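Local structure of oxygen-independent coproporphyrinogen III oxidase (Escherichia coli, 1OLT) at residues I6-A11 / D268-T273; R308-Y313 / S327-I332. The protein catalyses the oxygen-independent oxidative decarboxylation of two propionate groups of coproporphyrinogen III to vinyl groups in heme biosynthesis, using a [4Fe-4S] cluster and S-adenosylmethionine. One frame throughout, in Å; residues are numbered along the deposited sequence. Where two conformers were deposited one is given.

Interaction 1: I6-A11 / D268-T273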
ATOM      1  N   ILE A   6      -4.299 -17.457  12.675  0.75 15.61           N
ATOM      2  CA  ILE A   6      -5.181 -16.624  13.503  0.75 16.02           C
ATOM      3  C   ILE A   6      -6.224 -17.499  14.229  0.75 16.43           C
ATOM      4  O   ILE A   6      -6.670 -18.516  13.721  0.75 16.23           O
ATOM      5  CB  ILE A   6      -5.887 -15.405  12.742  0.75 15.81           C
ATOM      6  CG1 ILE A   6      -7.122 -15.853  11.973  0.75 15.75           C
ATOM      7  CG2 ILE A   6      -4.905 -14.685  11.815  0.75 15.18           C
ATOM      8  CD1 ILE A   6      -8.418 -15.724  12.697  0.75 15.63           C
ATOM      9  N   ASP A   7      -6.545 -17.120  15.459  0.50 16.91           N
ATOM     10  CA  ASP A   7      -7.632 -17.754  16.190  0.50 17.30           C
ATOM     11  C   ASP A   7      -8.631 -16.654  16.473  0.50 17.46           C
ATOM     12  O   ASP A   7      -8.359 -15.726  17.237  0.50 17.70           O
ATOM     13  CB  ASP A   7      -7.155 -18.406  17.488  0.50 17.32           C
ATOM     14  CG  ASP A   7      -8.288 -18.604  18.500  0.50 17.47           C
ATOM     15  OD1 ASP A   7      -9.370 -19.103  18.099  0.50 17.28           O
ATOM     16  OD2 ASP A   7      -8.182 -18.276  19.702  0.50 16.82           O
ATOM     17  N   TRP A   8      -9.784 -16.779  15.845  1.00 17.59           N
ATOM     18  CA  TRP A   8     -10.848 -15.776  15.931  1.00 17.79           C
ATOM     19  C   TRP A   8     -11.509 -15.756  17.303  1.00 18.40           C
ATOM     20  O   TRP A   8     -11.903 -16.798  17.799  1.00 19.05           O
ATOM     21  CB  TRP A   8     -11.901 -16.078  14.876  1.00 16.79           C
ATOM     22  CG  TRP A   8     -12.989 -15.084  14.795  1.00 15.80           C
ATOM     23  CD1 TRP A   8     -14.176 -15.095  15.488  1.00 15.31           C
ATOM     24  CD2 TRP A   8     -13.040 -13.935  13.945  1.00 13.45           C
ATOM     25  NE1 TRP A   8     -14.941 -14.010  15.133  1.00 14.20           N
ATOM     26  CE2 TRP A   8     -14.274 -13.289  14.179  1.00 12.09           C
ATOM     27  CE3 TRP A   8     -12.169 -13.384  12.994  1.00 11.83           C
ATOM     28  CZ2 TRP A   8     -14.642 -12.135  13.515  1.00 11.00           C
ATOM     29  CZ3 TRP A   8     -12.549 -12.233  12.333  1.00  7.00           C
ATOM     30  CH2 TRP A   8     -13.754 -11.619  12.599  1.00  9.04           C
ATOM     31  N   ASP A   9     -11.640 -14.567  17.885  1.00 19.34           N
ATOM     32  CA  ASP A   9     -12.271 -14.372  19.205  1.00 20.05           C
ATOM     33  C   ASP A   9     -13.244 -13.182  19.174  1.00 19.96           C
ATOM     34  O   ASP A   9     -12.827 -12.058  19.413  1.00 19.76           O
ATOM     35  CB  ASP A   9     -11.183 -14.123  20.253  1.00 20.35           C
ATOM     36  CG  ASP A   9     -11.705 -14.216  21.707  1.00 21.36           C
ATOM     37  OD1 ASP A   9     -12.384 -13.278  22.198  1.00 20.55           O
ATOM     38  OD2 ASP A   9     -11.442 -15.192  22.440  1.00 23.40           O
ATOM     39  N   LEU A  10     -14.524 -13.439  18.873  1.00 20.37           N
ATOM     40  CA  LEU A  10     -15.555 -12.377  18.767  1.00 20.78           C
ATOM     41  C   LEU A  10     -15.503 -11.331  19.886  1.00 20.97           C
ATOM     42  O   LEU A  10     -15.622 -10.115  19.619  1.00 20.65           O
ATOM     43  CB  LEU A  10     -16.963 -12.971  18.771  1.00 21.01           C
ATOM     44  CG  LEU A  10     -17.499 -13.603  17.480  1.00 22.29           C
ATOM     45  CD1 LEU A  10     -18.658 -14.575  17.783  1.00 21.98           C
ATOM     46  CD2 LEU A  10     -17.934 -12.526  16.413  1.00 22.15           C
ATOM     47  N   ALA A  11     -15.334 -11.804  21.130  1.00 20.92           N
ATOM     48  CA  ALA A  11     -15.372 -10.933  22.306  1.00 21.23           C
ATOM     49  C   ALA A  11     -14.184  -9.984  22.349  1.00 21.57           C
ATOM     50  O   ALA A  11     -14.358  -8.783  22.587  1.00 21.67           O
ATOM     51  CB  ALA A  11     -15.455 -11.751  23.592  1.00 21.24           C
ATOM     52  N   ASP A 268     -18.685 -11.329  10.147  1.00 14.85           N
ATOM     53  CA  ASP A 268     -18.903 -12.668   9.605  1.00 14.29           C
ATOM     54  C   ASP A 268     -18.214 -12.766   8.203  1.00 14.03           C
ATOM     55  O   ASP A 268     -17.607 -13.770   7.910  1.00 11.74           O
ATOM     56  CB  ASP A 268     -20.363 -13.019   9.484  1.00 13.18           C
ATOM     57  CG  ASP A 268     -21.012 -13.270  10.841  1.00 16.30           C
ATOM     58  OD1 ASP A 268     -20.314 -13.417  11.915  1.00 15.41           O
ATOM     59  OD2 ASP A 268     -22.237 -13.354  10.898  1.00 17.98           O
ATOM     60  N   ILE A 269     -18.263 -11.703   7.404  1.00 14.35           N
ATOM     61  CA  ILE A 269     -17.538 -11.655   6.118  1.00 13.55           C
ATOM     62  C   ILE A 269     -16.080 -11.853   6.344  1.00 14.54           C
ATOM     63  O   ILE A 269     -15.449 -12.669   5.665  1.00 15.04           O
ATOM     64  CB  ILE A 269     -17.810 -10.447   5.364  1.00 13.65           C
ATOM     65  CG1 ILE A 269     -19.238 -10.463   4.888  1.00 13.29           C
ATOM     66  CG2 ILE A 269     -16.807 -10.344   4.106  1.00 13.85           C
ATOM     67  CD1 ILE A 269     -19.715  -9.086   4.351  1.00 14.56           C
ATOM     68  N   LEU A 270     -15.521 -11.181   7.333  1.00 14.44           N
ATOM     69  CA  LEU A 270     -14.096 -11.238   7.533  1.00 14.34           C
ATOM     70  C   LEU A 270     -13.676 -12.608   8.058  1.00 14.71           C
ATOM     71  O   LEU A 270     -12.710 -13.168   7.564  1.00 13.61           O
ATOM     72  CB  LEU A 270     -13.636 -10.157   8.474  1.00 14.74           C
ATOM     73  CG  LEU A 270     -12.144 -10.201   8.775  1.00 16.93           C
ATOM     74  CD1 LEU A 270     -11.340 -10.122   7.515  1.00 17.76           C
ATOM     75  CD2 LEU A 270     -11.755  -9.114   9.730  1.00 19.71           C
ATOM     76  N   GLN A 271     -14.409 -13.142   9.044  1.00 14.49           N
ATOM     77  CA  GLN A 271     -14.068 -14.393   9.628  1.00 14.91           C
ATOM     78  C   GLN A 271     -14.113 -15.523   8.581  1.00 14.42           C
ATOM     79  O   GLN A 271     -13.196 -16.335   8.512  1.00 12.96           O
ATOM     80  CB  GLN A 271     -15.003 -14.740  10.792  1.00 16.27           C
ATOM     81  CG  GLN A 271     -14.820 -16.192  11.289  1.00 16.91           C
ATOM     82  CD  GLN A 271     -15.566 -16.474  12.575  1.00 22.69           C
ATOM     83  OE1 GLN A 271     -16.532 -15.771  12.892  1.00 24.82           O
ATOM     84  NE2 GLN A 271     -15.142 -17.523  13.301  1.00 18.26           N
ATOM     85  N   GLU A 272     -15.161 -15.530   7.770  0.70 14.26           N
ATOM     86  CA  GLU A 272     -15.355 -16.567   6.767  0.70 14.28           C
ATOM     87  C   GLU A 272     -14.299 -16.420   5.627  0.70 13.40           C
ATOM     88  O   GLU A 272     -13.785 -17.406   5.122  0.70 12.52           O
ATOM     89  CB  GLU A 272     -16.801 -16.509   6.219  0.70 14.65           C
ATOM     90  CG  GLU A 272     -17.851 -16.829   7.254  0.70 16.67           C
ATOM     91  CD  GLU A 272     -19.289 -16.592   6.799  0.70 18.34           C
ATOM     92  OE1 GLU A 272     -19.547 -16.282   5.593  0.70 18.01           O
ATOM     93  OE2 GLU A 272     -20.167 -16.729   7.681  0.70 20.42           O
ATOM     94  N   THR A 273     -13.947 -15.185   5.299  1.00 12.66           N
ATOM     95  CA  THR A 273     -12.927 -14.887   4.303  1.00 11.76           C
ATOM     96  C   THR A 273     -11.583 -15.491   4.709  1.00 11.91           C
ATOM     97  O   THR A 273     -10.926 -16.161   3.908  1.00 10.92           O
ATOM     98  CB  THR A 273     -12.832 -13.360   4.098  1.00 10.50           C
ATOM     99  OG1 THR A 273     -14.033 -12.935   3.413  1.00 11.55           O
ATOM    100  CG2 THR A 273     -11.738 -13.023   3.169  1.00 12.42           C
TER

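Interaction 2: R308-Y313 / S327-I332. With SAM (S-adenosylmethionine), chain D.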
ATOM      1  N   ARG A 308       7.764  -3.102   5.165  1.00 28.16           N
ATOM      2  CA  ARG A 308       6.577  -2.369   4.752  1.00 29.59           C
ATOM      3  C   ARG A 308       6.867  -0.913   4.310  1.00 29.76           C
ATOM      4  O   ARG A 308       7.615  -0.223   4.948  1.00 29.50           O
ATOM      5  CB  ARG A 308       5.575  -2.364   5.912  1.00 29.41           C
ATOM      6  CG  ARG A 308       4.189  -2.503   5.438  1.00 30.72           C
ATOM      7  CD  ARG A 308       3.162  -2.435   6.513  1.00 31.47           C
ATOM      8  NE  ARG A 308       1.903  -1.882   6.002  1.00 33.59           N
ATOM      9  CZ  ARG A 308       1.043  -2.564   5.246  1.00 34.59           C
ATOM     10  NH1 ARG A 308       1.282  -3.849   4.932  1.00 31.90           N
ATOM     11  NH2 ARG A 308      -0.063  -1.962   4.800  1.00 35.55           N
ATOM     12  N   ASN A 309       6.250  -0.474   3.213  0.50 30.08           N
ATOM     13  CA  ASN A 309       6.336   0.920   2.781  0.50 29.75           C
ATOM     14  C   ASN A 309       4.922   1.389   2.567  0.50 30.23           C
ATOM     15  O   ASN A 309       3.993   0.707   2.992  0.50 30.35           O
ATOM     16  CB  ASN A 309       7.225   1.048   1.539  0.50 29.87           C
ATOM     17  CG  ASN A 309       6.866   0.054   0.444  0.50 30.52           C
ATOM     18  OD1 ASN A 309       5.708   0.007  -0.027  0.50 29.42           O
ATOM     19  ND2 ASN A 309       7.854  -0.734   0.017  0.50 28.90           N
ATOM     20  N   PHE A 310       4.722   2.534   1.912  1.00 30.04           N
ATOM     21  CA  PHE A 310       3.384   3.017   1.679  1.00 30.40           C
ATOM     22  C   PHE A 310       2.552   2.166   0.771  1.00 29.82           C
ATOM     23  O   PHE A 310       1.341   2.251   0.828  1.00 31.25           O
ATOM     24  CB  PHE A 310       3.411   4.480   1.100  1.00 30.75           C
ATOM     25  CG  PHE A 310       3.522   5.486   2.137  1.00 33.24           C
ATOM     26  CD1 PHE A 310       2.404   5.830   2.886  1.00 36.66           C
ATOM     27  CD2 PHE A 310       4.718   6.067   2.413  1.00 36.72           C
ATOM     28  CE1 PHE A 310       2.481   6.769   3.868  1.00 39.25           C
ATOM     29  CE2 PHE A 310       4.831   7.040   3.432  1.00 38.62           C
ATOM     30  CZ  PHE A 310       3.731   7.392   4.162  1.00 39.21           C
ATOM     31  N   GLN A 311       3.179   1.433  -0.147  1.00 28.63           N
ATOM     32  CA  GLN A 311       2.429   0.599  -1.057  1.00 27.56           C
ATOM     33  C   GLN A 311       2.045  -0.692  -0.328  1.00 26.90           C
ATOM     34  O   GLN A 311       1.084  -1.266  -0.675  1.00 28.44           O
ATOM     35  CB  GLN A 311       3.239   0.305  -2.333  1.00 27.69           C
ATOM     36  CG  GLN A 311       2.535  -0.571  -3.409  1.00 25.87           C
ATOM     37  CD  GLN A 311       1.197  -0.062  -3.841  1.00 26.28           C
ATOM     38  OE1 GLN A 311       0.955   1.122  -3.796  1.00 23.25           O
ATOM     39  NE2 GLN A 311       0.305  -0.982  -4.302  1.00 24.65           N
ATOM     40  N   GLY A 312       2.772  -1.097   0.709  1.00 26.19           N
ATOM     41  CA  GLY A 312       2.434  -2.308   1.458  1.00 25.21           C
ATOM     42  C   GLY A 312       3.610  -3.167   1.832  1.00 24.30           C
ATOM     43  O   GLY A 312       4.752  -2.698   1.977  1.00 24.89           O
ATOM     44  N   TYR A 313       3.347  -4.454   2.058  1.00 22.70           N
ATOM     45  CA  TYR A 313       4.419  -5.342   2.462  1.00 21.33           C
ATOM     46  C   TYR A 313       5.461  -5.542   1.351  1.00 21.46           C
ATOM     47  O   TYR A 313       5.121  -5.519   0.170  1.00 19.85           O
ATOM     48  CB  TYR A 313       3.835  -6.674   2.851  1.00 20.66           C
ATOM     49  CG  TYR A 313       3.128  -6.685   4.177  1.00 18.40           C
ATOM     50  CD1 TYR A 313       3.785  -6.344   5.349  1.00 16.44           C
ATOM     51  CD2 TYR A 313       1.829  -7.072   4.254  1.00 18.56           C
ATOM     52  CE1 TYR A 313       3.122  -6.388   6.590  1.00 18.25           C
ATOM     53  CE2 TYR A 313       1.168  -7.160   5.487  1.00 22.02           C
ATOM     54  CZ  TYR A 313       1.819  -6.809   6.653  1.00 17.54           C
ATOM     55  OH  TYR A 313       1.122  -6.886   7.851  1.00 20.55           O
ATOM     56  N   SER A 327       0.596  14.091  -5.251  1.00 13.12           N
ATOM     57  CA  SER A 327       0.391  13.419  -3.975  1.00 12.45           C
ATOM     58  C   SER A 327       1.491  12.458  -3.545  1.00 13.51           C
ATOM     59  O   SER A 327       1.422  11.963  -2.434  1.00 12.44           O
ATOM     60  CB  SER A 327      -0.944  12.690  -3.896  1.00 13.82           C
ATOM     61  OG  SER A 327      -0.915  11.391  -4.510  1.00 13.40           O
ATOM     62  N   ALA A 328       2.522  12.251  -4.376  1.00 12.72           N
ATOM     63  CA  ALA A 328       3.513  11.232  -4.094  1.00 12.69           C
ATOM     64  C   ALA A 328       4.303  11.518  -2.848  1.00 12.32           C
ATOM     65  O   ALA A 328       4.800  12.614  -2.641  1.00 11.19           O
ATOM     66  CB  ALA A 328       4.423  10.984  -5.259  1.00 12.88           C
ATOM     67  N   ILE A 329       4.382  10.491  -2.008  1.00 12.53           N
ATOM     68  CA  ILE A 329       5.227  10.480  -0.793  1.00 12.36           C
ATOM     69  C   ILE A 329       6.575   9.813  -0.974  1.00 11.64           C
ATOM     70  O   ILE A 329       6.674   8.739  -1.560  1.00 13.22           O
ATOM     71  CB  ILE A 329       4.481   9.826   0.382  1.00 12.52           C
ATOM     72  CG1 ILE A 329       3.221  10.631   0.694  1.00 15.61           C
ATOM     73  CG2 ILE A 329       5.310   9.892   1.660  1.00 13.78           C
ATOM     74  CD1 ILE A 329       2.139   9.841   1.551  1.00 17.79           C
ATOM     75  N   SER A 330       7.604  10.468  -0.465  1.00 11.13           N
ATOM     76  CA  SER A 330       8.975   9.968  -0.423  1.00 11.39           C
ATOM     77  C   SER A 330       9.326   9.626   1.045  1.00 12.07           C
ATOM     78  O   SER A 330       8.890  10.342   1.923  1.00 12.20           O
ATOM     79  CB  SER A 330       9.935  11.043  -0.901  1.00 10.98           C
ATOM     80  OG  SER A 330       9.669  11.474  -2.228  1.00 12.22           O
ATOM     81  N   MET A 331      10.082   8.542   1.271  1.00 12.36           N
ATOM     82  CA  MET A 331      10.654   8.180   2.545  1.00 14.78           C
ATOM     83  C   MET A 331      12.177   8.086   2.358  1.00 14.12           C
ATOM     84  O   MET A 331      12.693   7.099   1.860  1.00 13.61           O
ATOM     85  CB  MET A 331      10.104   6.853   2.994  1.00 15.66           C
ATOM     86  CG  MET A 331       8.618   6.996   3.150  1.00 24.15           C
ATOM     87  SD  MET A 331       7.648   5.529   3.675  1.00 38.38           S
ATOM     88  CE  MET A 331       8.314   4.029   2.629  1.00 32.72           C
ATOM     89  N   ILE A 332      12.872   9.142   2.746  1.00 13.17           N
ATOM     90  CA  ILE A 332      14.272   9.266   2.429  1.00 13.56           C
ATOM     91  C   ILE A 332      15.047   9.764   3.662  1.00 13.08           C
ATOM     92  O   ILE A 332      14.695  10.756   4.245  1.00 12.70           O
ATOM     93  CB  ILE A 332      14.481  10.268   1.249  1.00 12.86           C
ATOM     94  CG1 ILE A 332      13.761   9.780  -0.038  1.00 14.54           C
ATOM     95  CG2 ILE A 332      15.943  10.418   0.937  1.00 12.95           C
ATOM     96  CD1 ILE A 332      13.843  10.780  -1.140  1.00 17.43           C
TER
HETATM   97  N   SAM D 502      -4.899   3.532   0.247  0.50 41.71           N
HETATM   98  CA  SAM D 502      -5.926   2.495   0.032  0.50 42.04           C
HETATM   99  C   SAM D 502      -6.930   2.433   1.202  0.50 42.53           C
HETATM  100  O   SAM D 502      -8.159   2.590   1.065  0.50 41.57           O
HETATM  101  OXT SAM D 502      -6.584   2.238   2.387  0.50 43.94           O
HETATM  102  CB  SAM D 502      -5.254   1.119  -0.218  0.50 42.27           C
HETATM  103  CG  SAM D 502      -4.441   0.991  -1.546  0.50 40.26           C
HETATM  104  SD  SAM D 502      -2.628   0.964  -1.334  0.50 38.02           S
HETATM  105  CE  SAM D 502      -2.269  -0.829  -1.390  0.50 35.01           C
HETATM  106  C5' SAM D 502      -1.796   1.486  -2.880  1.00 32.45           C
HETATM  107  C4' SAM D 502      -2.126   2.926  -3.241  1.00 25.07           C
HETATM  108  O4' SAM D 502      -1.536   3.737  -2.237  1.00 21.03           O
HETATM  109  C3' SAM D 502      -1.517   3.410  -4.560  1.00 21.84           C
HETATM  110  O3' SAM D 502      -2.246   2.938  -5.679  1.00 20.80           O
HETATM  111  C2' SAM D 502      -1.519   4.892  -4.308  1.00 17.43           C
HETATM  112  O2' SAM D 502      -2.823   5.396  -4.419  1.00 16.27           O
HETATM  113  C1' SAM D 502      -1.081   4.966  -2.834  1.00 19.93           C
HETATM  114  N9  SAM D 502       0.362   5.040  -2.683  1.00 17.77           N
HETATM  115  C8  SAM D 502       1.244   4.018  -2.671  1.00 19.91           C
HETATM  116  N7  SAM D 502       2.524   4.542  -2.527  1.00 18.36           N
HETATM  117  C5  SAM D 502       2.433   5.843  -2.450  1.00 18.31           C
HETATM  118  C6  SAM D 502       3.372   6.829  -2.317  1.00 19.98           C
HETATM  119  N6  SAM D 502       4.666   6.593  -2.184  1.00 21.89           N
HETATM  120  N1  SAM D 502       2.923   8.100  -2.296  1.00 18.39           N
HETATM  121  C2  SAM D 502       1.617   8.395  -2.403  1.00 18.22           C
HETATM  122  N3  SAM D 502       0.688   7.443  -2.561  1.00 18.34           N
HETATM  123  C4  SAM D 502       1.096   6.182  -2.573  1.00 18.77           C

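Interaction 1: I6-A11 / D268-T273
Trp8 lays one face of its indole along the side chain of Gln271, and this pair makes most of the contact. CB of Gln271 stands over the six-membered ring of Trp8, 3.5 Å from its centroid and 2° off the ring normal, a centred CH-pi contact. A chi1 of 170° swings CG of Gln271 opposite its backbone N, and the extended chain carries the amide over the five-membered ring. There the two planes lie 17° apart, so the carboxamide stacks on the pyrrole part, NE2 of Gln271 being 3.4 Å from CD1 of Trp8. OE1 of Gln271 comes within 3.3 Å of NE1 of Trp8, but from over the face, where the N-H does not point, and the pair is not hydrogen-bonded. The ring edge is packed more loosely: CZ3 of Trp8 meets CG of Leu270 at 4.1 Å. Segment 6-11 reaches solvent toward Leu10 and Ala11, while Asp7 and Asp9 form salt bridges with Lys428. The broad indole suits its place by offering a face to Gln271 and an edge to Leu270, and glutamine because its methylenes and flat amide can both lie on it; the two segments meet by dispersion and stacking, not by directional polar bonds.

Interaction 2: R308-Y313 / S327-I332
Phe310 pushes its ring between Ile329 and Met331, two residues apart on strand 329-332. CD1 of Ile329 sits over one ring face, 4.0 Å from the centroid, in a CH-pi contact, while CG2 comes within 3.4 Å of CE2 of Phe310. SD of Met331 comes obliquely to the CD2-CE2 bond of Phe310, 3.2 Å from each, a close Met-aromatic contact. Bent at its last torsion (chi3 -44°), Met331 turns CE onto CB of Asn309, 3.4 Å away. The backbone of Ile329 reads the adenine of S-adenosylmethionine: its N donates to N1 (2.8 Å, 170°), and its O accepts from N6. CB of Phe310 lies 3.7 Å from N7 of that adenine. Replacing the ring by an alanine here would probably keep this CB contact but leave Ile329 and Met331 without their aromatic partner, opening a gap between loop and strand. OE1 of Gln311 closes to 2.9 Å from C5' of the ligand, and its NE2 bonds weakly to Glu145. In the conformer given, OD1 of Asn309 accepts from N of Gln311, on an in-plane lone pair, and from N of Gly312, above the plane; this Asx turn is consistent with a tight loop. At Gly312 a CB would jam against the carbonyl O of Gln311, calling for glycine. Paired backbone bonds to N1 and N6 characterise adenine recognition, here in one of the two S-adenosylmethionine sites of this radical SAM enzyme.

How the interactions relate
Interaction 1 and interaction 2 follow one another along the chain, with centres 29 Å apart and nearest atoms about 11 Å apart, so they do not touch. The centre of interaction 2 lies about 7 Å from the centre of the chain, and the contact forms part of one S-adenosylmethionine pocket, whose ligand is also hydrogen-bonded to Gly112 and Glu145; the side chain of Phe310 is about 12 Å from the second S-adenosylmethionine. The centre of interaction 1 is about 23 Å from the chain centre; it is a surface contact away from the annotated sites, although the side chain of Leu270 is about 12 Å from a bound S-adenosylmethionine. Both bring an aromatic residue from a loop against a regular element: helix 263-279 in interaction 1, strand 329-332 in interaction 2.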